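Local coordinates for protein Asp/Glu-specific dipeptidyl-peptidase (Flavobacterium psychrophilum, PDB 5JXF) that removes dipeptides from the N-terminus of oligopeptides as a serine peptidase strictly specific for aspartate or glutamate at the P1 position, at residues Trp229-Phe241 with Val699-Asp711. Residues are numbered along the deposited sequence; the frame is centred on the assembly and turned at random.
Sequences WVWPRHTGDFSMF and VMVDMRYVLFIVD. With ARG (arginine), chain E; ASP (aspartic acid), chain F.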
ATOM      1  N   TRP A 229      10.843   7.764  -0.313  1.00 45.53           N
ATOM      2  CA  TRP A 229       9.857   8.639  -0.980  1.00 47.36           C
ATOM      3  C   TRP A 229       8.401   8.367  -0.559  1.00 45.08           C
ATOM      4  O   TRP A 229       7.489   8.739  -1.273  1.00 50.72           O
ATOM      5  CB  TRP A 229       9.933   8.535  -2.510  1.00 42.89           C
ATOM      6  CG  TRP A 229      11.285   8.755  -3.078  1.00 58.67           C
ATOM      7  CD1 TRP A 229      12.163   7.800  -3.491  1.00 58.56           C
ATOM      8  CD2 TRP A 229      11.922  10.014  -3.308  1.00 46.05           C
ATOM      9  NE1 TRP A 229      13.310   8.382  -3.965  1.00 51.27           N
ATOM     10  CE2 TRP A 229      13.188   9.742  -3.869  1.00 46.34           C
ATOM     11  CE3 TRP A 229      11.542  11.345  -3.102  1.00 46.82           C
ATOM     12  CZ2 TRP A 229      14.095  10.759  -4.207  1.00 45.46           C
ATOM     13  CZ3 TRP A 229      12.444  12.362  -3.452  1.00 53.06           C
ATOM     14  CH2 TRP A 229      13.702  12.057  -4.002  1.00 46.67           C
ATOM     15  N   VAL A 230       8.189   7.747   0.593  1.00 42.86           N
ATOM     16  CA  VAL A 230       6.840   7.333   0.995  1.00 43.88           C
ATOM     17  C   VAL A 230       6.404   7.928   2.338  1.00 46.32           C
ATOM     18  O   VAL A 230       7.170   7.933   3.297  1.00 47.04           O
ATOM     19  CB  VAL A 230       6.738   5.793   1.087  1.00 48.10           C
ATOM     20  CG1 VAL A 230       5.503   5.388   1.875  1.00 55.43           C
ATOM     21  CG2 VAL A 230       6.715   5.154  -0.311  1.00 51.02           C
ATOM     22  N   TRP A 231       5.197   8.485   2.370  1.00 42.25           N
ATOM     23  CA  TRP A 231       4.502   8.827   3.602  1.00 41.93           C
ATOM     24  C   TRP A 231       3.285   7.871   3.761  1.00 51.32           C
ATOM     25  O   TRP A 231       2.653   7.518   2.765  1.00 49.56           O
ATOM     26  CB  TRP A 231       4.018  10.272   3.571  1.00 51.48           C
ATOM     27  CG  TRP A 231       3.306  10.676   4.825  1.00 47.40           C
ATOM     28  CD1 TRP A 231       1.959  10.804   5.007  1.00 48.36           C
ATOM     29  CD2 TRP A 231       3.915  11.006   6.073  1.00 49.41           C
ATOM     30  NE1 TRP A 231       1.692  11.189   6.298  1.00 46.05           N
ATOM     31  CE2 TRP A 231       2.876  11.315   6.975  1.00 40.74           C
ATOM     32  CE3 TRP A 231       5.239  11.074   6.515  1.00 38.95           C
ATOM     33  CZ2 TRP A 231       3.121  11.663   8.295  1.00 40.10           C
ATOM     34  CZ3 TRP A 231       5.476  11.414   7.826  1.00 41.69           C
ATOM     35  CH2 TRP A 231       4.424  11.711   8.700  1.00 44.07           C
ATOM     36  N   PRO A 232       2.952   7.444   4.992  1.00 44.07           N
ATOM     37  CA  PRO A 232       3.572   7.611   6.313  1.00 42.53           C
ATOM     38  C   PRO A 232       4.981   7.027   6.392  1.00 44.44           C
ATOM     39  O   PRO A 232       5.314   6.038   5.732  1.00 44.35           O
ATOM     40  CB  PRO A 232       2.622   6.862   7.243  1.00 44.72           C
ATOM     41  CG  PRO A 232       1.300   6.909   6.534  1.00 47.46           C
ATOM     42  CD  PRO A 232       1.637   6.774   5.094  1.00 51.85           C
ATOM     43  N   ARG A 233       5.822   7.686   7.175  1.00 43.61           N
ATOM     44  CA  ARG A 233       7.207   7.287   7.321  1.00 46.98           C
ATOM     45  C   ARG A 233       7.557   7.304   8.798  1.00 44.99           C
ATOM     46  O   ARG A 233       7.133   8.192   9.538  1.00 43.89           O
ATOM     47  CB  ARG A 233       8.146   8.232   6.540  1.00 51.36           C
ATOM     48  CG  ARG A 233       9.640   7.935   6.732  1.00 48.12           C
ATOM     49  CD  ARG A 233      10.166   7.011   5.624  1.00 42.84           C
ATOM     50  NE  ARG A 233      10.033   7.754   4.404  1.00 59.46           N
ATOM     51  CZ  ARG A 233      11.014   8.122   3.603  1.00 52.89           C
ATOM     52  NH1 ARG A 233      12.272   7.760   3.813  1.00 55.09           N
ATOM     53  NH2 ARG A 233      10.689   8.820   2.550  1.00 57.44           N
ATOM     54  N   HIS A 234       8.359   6.335   9.220  1.00 40.09           N
ATOM     55  CA  HIS A 234       8.738   6.226  10.615  1.00 43.93           C
ATOM     56  C   HIS A 234      10.242   6.074  10.769  1.00 52.76           C
ATOM     57  O   HIS A 234      10.701   5.277  11.590  1.00 54.25           O
ATOM     58  CB  HIS A 234       8.006   5.039  11.256  1.00 45.99           C
ATOM     59  CG  HIS A 234       6.532   5.050  11.009  1.00 42.71           C
ATOM     60  ND1 HIS A 234       5.989   4.796   9.774  1.00 47.01           N
ATOM     61  CD2 HIS A 234       5.491   5.314  11.834  1.00 45.70           C
ATOM     62  CE1 HIS A 234       4.671   4.888   9.844  1.00 50.00           C
ATOM     63  NE2 HIS A 234       4.343   5.200  11.084  1.00 50.11           N
ATOM     64  N   THR A 235      10.996   6.875  10.006  1.00 57.52           N
ATOM     65  CA  THR A 235      12.459   6.785   9.931  1.00 52.71           C
ATOM     66  C   THR A 235      13.189   7.866  10.724  1.00 50.79           C
ATOM     67  O   THR A 235      12.966   9.061  10.507  1.00 46.49           O
ATOM     68  CB  THR A 235      12.934   6.884   8.471  1.00 52.72           C
ATOM     69  OG1 THR A 235      12.242   5.918   7.663  1.00 59.44           O
ATOM     70  CG2 THR A 235      14.434   6.652   8.383  1.00 52.91           C
ATOM     71  N   GLY A 236      14.075   7.457  11.631  1.00 49.64           N
ATOM     72  CA  GLY A 236      14.898   8.404  12.369  1.00 50.11           C
ATOM     73  C   GLY A 236      16.125   8.808  11.567  1.00 48.66           C
ATOM     74  O   GLY A 236      17.251   8.455  11.909  1.00 58.99           O
ATOM     75  N   ASP A 237      15.903   9.558  10.500  1.00 42.80           N
ATOM     76  CA  ASP A 237      16.942   9.775   9.507  1.00 46.58           C
ATOM     77  C   ASP A 237      17.866  10.917   9.935  1.00 42.71           C
ATOM     78  O   ASP A 237      17.661  12.040   9.505  1.00 42.45           O
ATOM     79  CB  ASP A 237      16.303  10.082   8.148  1.00 47.72           C
ATOM     80  CG  ASP A 237      17.302   9.976   6.975  1.00 58.95           C
ATOM     81  OD1 ASP A 237      18.529   9.939   7.211  1.00 51.21           O
ATOM     82  OD2 ASP A 237      16.857   9.956   5.808  1.00 62.13           O
ATOM     83  N   PHE A 238      18.856  10.633  10.788  1.00 42.94           N
ATOM     84  CA  PHE A 238      19.783  11.675  11.219  1.00 47.56           C
ATOM     85  C   PHE A 238      21.193  11.175  11.538  1.00 50.10           C
ATOM     86  O   PHE A 238      21.410   9.986  11.767  1.00 38.49           O
ATOM     87  CB  PHE A 238      19.221  12.416  12.439  1.00 52.49           C
ATOM     88  CG  PHE A 238      19.452  11.719  13.747  1.00 49.21           C
ATOM     89  CD1 PHE A 238      18.575  10.738  14.195  1.00 48.00           C
ATOM     90  CD2 PHE A 238      20.542  12.063  14.541  1.00 39.61           C
ATOM     91  CE1 PHE A 238      18.785  10.100  15.413  1.00 45.70           C
ATOM     92  CE2 PHE A 238      20.774  11.442  15.741  1.00 44.52           C
ATOM     93  CZ  PHE A 238      19.880  10.452  16.196  1.00 44.59           C
ATOM     94  N   SER A 239      22.151  12.100  11.542  1.00 42.01           N
ATOM     95  CA  SER A 239      23.487  11.818  12.069  1.00 43.81           C
ATOM     96  C   SER A 239      24.108  13.137  12.541  1.00 44.68           C
ATOM     97  O   SER A 239      23.632  14.209  12.188  1.00 41.74           O
ATOM     98  CB  SER A 239      24.370  11.131  11.026  1.00 49.12           C
ATOM     99  OG  SER A 239      24.503  11.930   9.861  1.00 47.25           O
ATOM    100  N   MET A 240      25.138  13.049  13.369  1.00 45.54           N
ATOM    101  CA  MET A 240      25.719  14.238  13.979  1.00 42.72           C
ATOM    102  C   MET A 240      27.202  14.334  13.711  1.00 45.96           C
ATOM    103  O   MET A 240      27.930  13.349  13.778  1.00 45.70           O
ATOM    104  CB  MET A 240      25.463  14.261  15.480  1.00 47.51           C
ATOM    105  CG  MET A 240      23.993  14.453  15.831  1.00 59.98           C
ATOM    106  SD  MET A 240      23.690  14.662  17.588  1.00 76.89           S
ATOM    107  CE  MET A 240      21.948  15.104  17.599  1.00 68.20           C
ATOM    108  N   PHE A 241      27.631  15.547  13.397  1.00 42.05           N
ATOM    109  CA  PHE A 241      29.032  15.819  13.117  1.00 45.28           C
ATOM    110  C   PHE A 241      29.459  17.003  13.964  1.00 45.26           C
ATOM    111  O   PHE A 241      28.603  17.654  14.571  1.00 38.99           O
ATOM    112  CB  PHE A 241      29.224  16.102  11.628  1.00 43.44           C
ATOM    113  CG  PHE A 241      29.095  14.878  10.756  1.00 44.19           C
ATOM    114  CD1 PHE A 241      27.844  14.378  10.410  1.00 41.13           C
ATOM    115  CD2 PHE A 241      30.227  14.214  10.294  1.00 40.80           C
ATOM    116  CE1 PHE A 241      27.736  13.260   9.613  1.00 40.51           C
ATOM    117  CE2 PHE A 241      30.122  13.098   9.491  1.00 39.03           C
ATOM    118  CZ  PHE A 241      28.878  12.621   9.151  1.00 41.95           C
ATOM    119  N   VAL A 699       9.037  15.689   4.060  1.00 39.15           N
ATOM    120  CA  VAL A 699       9.045  14.830   5.239  1.00 42.86           C
ATOM    121  C   VAL A 699      10.210  15.184   6.155  1.00 40.91           C
ATOM    122  O   VAL A 699      11.359  15.283   5.703  1.00 41.36           O
ATOM    123  CB  VAL A 699       9.126  13.351   4.846  1.00 46.04           C
ATOM    124  CG1 VAL A 699       8.739  12.423   6.034  1.00 35.03           C
ATOM    125  CG2 VAL A 699       8.194  13.100   3.666  1.00 47.05           C
ATOM    126  N   MET A 700       9.893  15.358   7.438  1.00 38.24           N
ATOM    127  CA  MET A 700      10.831  15.783   8.485  1.00 32.68           C
ATOM    128  C   MET A 700      10.887  14.824   9.649  1.00 39.76           C
ATOM    129  O   MET A 700       9.858  14.292  10.084  1.00 35.57           O
ATOM    130  CB  MET A 700      10.444  17.171   9.006  1.00 31.62           C
ATOM    131  CG  MET A 700      10.726  18.322   8.048  1.00 30.98           C
ATOM    132  SD  MET A 700       9.511  19.674   8.115  1.00 45.44           S
ATOM    133  CE  MET A 700       8.043  18.822   7.493  1.00 55.64           C
ATOM    134  N   VAL A 701      12.081  14.582  10.170  1.00 43.64           N
ATOM    135  CA  VAL A 701      12.163  13.861  11.435  1.00 35.93           C
ATOM    136  C   VAL A 701      11.800  14.843  12.536  1.00 41.65           C
ATOM    137  O   VAL A 701      12.327  15.954  12.571  1.00 36.05           O
ATOM    138  CB  VAL A 701      13.563  13.266  11.733  1.00 48.46           C
ATOM    139  CG1 VAL A 701      13.448  12.214  12.843  1.00 36.78           C
ATOM    140  CG2 VAL A 701      14.212  12.672  10.494  1.00 50.58           C
ATOM    141  N   ASP A 702      10.899  14.434  13.427  1.00 38.80           N
ATOM    142  CA  ASP A 702      10.547  15.215  14.611  1.00 39.88           C
ATOM    143  C   ASP A 702      11.763  15.316  15.539  1.00 35.93           C
ATOM    144  O   ASP A 702      12.374  14.289  15.824  1.00 39.36           O
ATOM    145  CB  ASP A 702       9.350  14.532  15.321  1.00 38.61           C
ATOM    146  CG  ASP A 702       8.676  15.428  16.326  1.00 48.35           C
ATOM    147  OD1 ASP A 702       9.365  15.901  17.265  1.00 50.68           O
ATOM    148  OD2 ASP A 702       7.459  15.677  16.155  1.00 47.26           O
ATOM    149  N   MET A 703      12.131  16.518  16.010  1.00 46.18           N
ATOM    150  CA  MET A 703      13.351  16.672  16.827  1.00 38.62           C
ATOM    151  C   MET A 703      13.204  15.926  18.169  1.00 44.23           C
ATOM    152  O   MET A 703      14.191  15.448  18.743  1.00 44.17           O
ATOM    153  CB  MET A 703      13.700  18.159  17.053  1.00 33.14           C
ATOM    154  CG  MET A 703      14.583  18.800  15.884  1.00 32.34           C
ATOM    155  SD  MET A 703      15.954  17.768  15.439  1.00 52.81           S
ATOM    156  CE  MET A 703      16.862  17.854  16.978  1.00 33.27           C
ATOM    157  N   ARG A 704      11.977  15.787  18.658  1.00 43.68           N
ATOM    158  CA  ARG A 704      11.752  14.938  19.833  1.00 44.19           C
ATOM    159  C   ARG A 704      12.244  13.492  19.636  1.00 38.76           C
ATOM    160  O   ARG A 704      12.816  12.906  20.545  1.00 48.20           O
ATOM    161  CB  ARG A 704      10.273  14.936  20.223  1.00 52.02           C
ATOM    162  CG  ARG A 704       9.829  16.267  20.818  1.00 46.89           C
ATOM    163  CD  ARG A 704       8.329  16.310  21.011  1.00 48.41           C
ATOM    164  NE  ARG A 704       7.636  16.304  19.729  1.00 58.01           N
ATOM    165  CZ  ARG A 704       6.314  16.384  19.590  1.00 55.51           C
ATOM    166  NH1 ARG A 704       5.544  16.485  20.668  1.00 50.29           N
ATOM    167  NH2 ARG A 704       5.764  16.369  18.373  1.00 45.62           N
ATOM    168  N   TYR A 705      12.051  12.927  18.450  1.00 40.01           N
ATOM    169  CA  TYR A 705      12.554  11.576  18.149  1.00 37.63           C
ATOM    170  C   TYR A 705      14.076  11.538  18.011  1.00 47.46           C
ATOM    171  O   TYR A 705      14.720  10.583  18.459  1.00 48.31           O
ATOM    172  CB  TYR A 705      11.905  11.041  16.869  1.00 38.80           C
ATOM    173  CG  TYR A 705      12.187   9.570  16.620  1.00 47.42           C
ATOM    174  CD1 TYR A 705      11.926   8.619  17.601  1.00 60.32           C
ATOM    175  CD2 TYR A 705      12.673   9.132  15.403  1.00 45.96           C
ATOM    176  CE1 TYR A 705      12.176   7.283  17.387  1.00 56.20           C
ATOM    177  CE2 TYR A 705      12.921   7.800  15.174  1.00 47.27           C
ATOM    178  CZ  TYR A 705      12.667   6.883  16.171  1.00 49.97           C
ATOM    179  OH  TYR A 705      12.931   5.566  15.944  1.00 50.70           O
ATOM    180  N   VAL A 706      14.647  12.567  17.369  1.00 39.72           N
ATOM    181  CA  VAL A 706      16.101  12.672  17.297  1.00 46.27           C
ATOM    182  C   VAL A 706      16.718  12.633  18.692  1.00 45.41           C
ATOM    183  O   VAL A 706      17.589  11.804  18.985  1.00 45.45           O
ATOM    184  CB  VAL A 706      16.541  13.964  16.583  1.00 43.98           C
ATOM    185  CG1 VAL A 706      18.063  14.108  16.624  1.00 44.06           C
ATOM    186  CG2 VAL A 706      16.022  13.962  15.153  1.00 41.06           C
ATOM    187  N   LEU A 707      16.244  13.510  19.567  1.00 49.32           N
ATOM    188  CA  LEU A 707      16.816  13.594  20.909  1.00 53.90           C
ATOM    189  C   LEU A 707      16.570  12.304  21.704  1.00 54.22           C
ATOM    190  O   LEU A 707      17.468  11.807  22.389  1.00 52.97           O
ATOM    191  CB  LEU A 707      16.252  14.804  21.655  1.00 55.32           C
ATOM    192  CG  LEU A 707      16.446  16.194  21.039  1.00 54.77           C
ATOM    193  CD1 LEU A 707      15.713  17.228  21.877  1.00 60.21           C
ATOM    194  CD2 LEU A 707      17.928  16.565  20.905  1.00 52.88           C
ATOM    195  N   PHE A 708      15.365  11.756  21.589  1.00 44.31           N
ATOM    196  CA  PHE A 708      15.063  10.438  22.156  1.00 47.51           C
ATOM    197  C   PHE A 708      16.097   9.383  21.736  1.00 44.32           C
ATOM    198  O   PHE A 708      16.574   8.603  22.557  1.00 43.28           O
ATOM    199  CB  PHE A 708      13.658   9.976  21.738  1.00 43.51           C
ATOM    200  CG  PHE A 708      13.317   8.582  22.182  1.00 50.24           C
ATOM    201  CD1 PHE A 708      12.818   8.343  23.463  1.00 56.08           C
ATOM    202  CD2 PHE A 708      13.483   7.508  21.326  1.00 52.09           C
ATOM    203  CE1 PHE A 708      12.501   7.051  23.876  1.00 53.51           C
ATOM    204  CE2 PHE A 708      13.155   6.216  21.729  1.00 52.74           C
ATOM    205  CZ  PHE A 708      12.668   5.984  23.012  1.00 50.16           C
ATOM    206  N   ILE A 709      16.450   9.363  20.459  1.00 44.97           N
ATOM    207  CA  ILE A 709      17.370   8.341  19.996  1.00 51.80           C
ATOM    208  C   ILE A 709      18.782   8.618  20.543  1.00 62.29           C
ATOM    209  O   ILE A 709      19.454   7.711  21.033  1.00 65.77           O
ATOM    210  CB  ILE A 709      17.380   8.269  18.476  1.00 47.92           C
ATOM    211  CG1 ILE A 709      16.044   7.718  17.980  1.00 48.66           C
ATOM    212  CG2 ILE A 709      18.525   7.394  17.990  1.00 45.20           C
ATOM    213  CD1 ILE A 709      15.870   6.226  18.276  1.00 47.74           C
ATOM    214  N   VAL A 710      19.217   9.874  20.479  1.00 55.59           N
ATOM    215  CA  VAL A 710      20.498  10.267  21.061  1.00 52.01           C
ATOM    216  C   VAL A 710      20.575   9.881  22.545  1.00 57.85           C
ATOM    217  O   VAL A 710      21.595   9.372  23.051  1.00 59.58           O
ATOM    218  CB  VAL A 710      20.718  11.791  20.919  1.00 42.55           C
ATOM    219  CG1 VAL A 710      21.977  12.206  21.653  1.00 47.88           C
ATOM    220  CG2 VAL A 710      20.754  12.184  19.445  1.00 41.19           C
ATOM    221  N   ASP A 711      19.466  10.108  23.231  1.00 50.19           N
ATOM    222  CA  ASP A 711      19.424  10.019  24.674  1.00 49.40           C
ATOM    223  C   ASP A 711      19.053   8.620  25.182  1.00 57.54           C
ATOM    224  O   ASP A 711      19.896   7.917  25.748  1.00 52.02           O
ATOM    225  CB  ASP A 711      18.429  11.054  25.199  1.00 52.98           C
ATOM    226  CG  ASP A 711      18.408  11.146  26.693  1.00 58.06           C
ATOM    227  OD1 ASP A 711      18.973  10.261  27.365  1.00 61.20           O
ATOM    228  OD2 ASP A 711      17.813  12.120  27.199  1.00 67.70           O
TER
HETATM  229  N   ARG E 801      14.813   9.819  -0.528  1.00 73.38           N
HETATM  230  CA  ARG E 801      15.845  10.534   0.209  1.00 76.34           C
HETATM  231  C   ARG E 801      16.323  11.714  -0.644  1.00 82.31           C
HETATM  232  O   ARG E 801      16.755  11.521  -1.777  1.00 78.78           O
HETATM  233  CB  ARG E 801      17.006   9.598   0.568  1.00 69.79           C
HETATM  234  CG  ARG E 801      16.632   8.466   1.538  1.00 73.87           C
HETATM  235  CD  ARG E 801      17.807   7.515   1.779  1.00 69.92           C
HETATM  236  NE  ARG E 801      18.278   6.911   0.535  1.00 62.69           N
HETATM  237  CZ  ARG E 801      17.841   5.746   0.051  1.00 68.93           C
HETATM  238  NH1 ARG E 801      16.922   5.043   0.713  1.00 82.54           N
HETATM  239  NH2 ARG E 801      18.326   5.274  -1.097  1.00 60.08           N
HETATM  240  N   ASP F 802      16.214  12.930  -0.116  1.00 92.63           N
HETATM  241  CA  ASP F 802      16.551  14.138  -0.877  1.00106.35           C
HETATM  242  C   ASP F 802      17.959  14.656  -0.649  1.00100.90           C
HETATM  243  O   ASP F 802      18.172  15.864  -0.499  1.00102.92           O
HETATM  244  CB  ASP F 802      15.538  15.256  -0.574  1.00125.56           C
HETATM  245  CG  ASP F 802      14.288  15.177  -1.442  1.00138.94           C
HETATM  246  OD1 ASP F 802      14.350  14.564  -2.521  1.00134.15           O
HETATM  247  OD2 ASP F 802      13.241  15.745  -1.055  1.00159.74           O
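At the active site of this S46 peptidase, the loop carrying Asp237, by similarity the charge-relay aspartate, packs on Val701 and the helix that follows it. Val701 CG2 lies 3.5 Å from Asp237 N. With CG anti to the backbone N (chi1 -166°), the carboxylate of Asp237 is carried off Val701 toward His101, while N and CB stay against the methyl. At Gly236, the centre of an inverse gamma turn, CA meets the edge of the Tyr705 ring, 3.5 Å from CE2; a CB there would clash. Phe238 packs against the helix: Val706 CG1 sits over its face, 3.8 Å from the centroid and 9° off the normal, and Ile709 CG2 meets CE1 in the ring plane at 3.7 Å. Met240 extends CE to Val710 CG2 (3.7 Å). Toward the start of both segments, Trp231 CE3 touches Val699 CG1. Arg233 NE donates to Val230 O (3.1 Å, 161°), and NH2 forms a salt bridge with Asp679 of the ligand pocket. N of the bound arginine stands over the centre of the Trp229 ring, 3.7 Å from its plane; an alanine here would probably leave that amino group without its aromatic floor. No hydrogen bond joins the segments; buried, mostly apolar packing makes the contact, while the polar ends of Asp237 and Arg233 turn to His101 and Asp679.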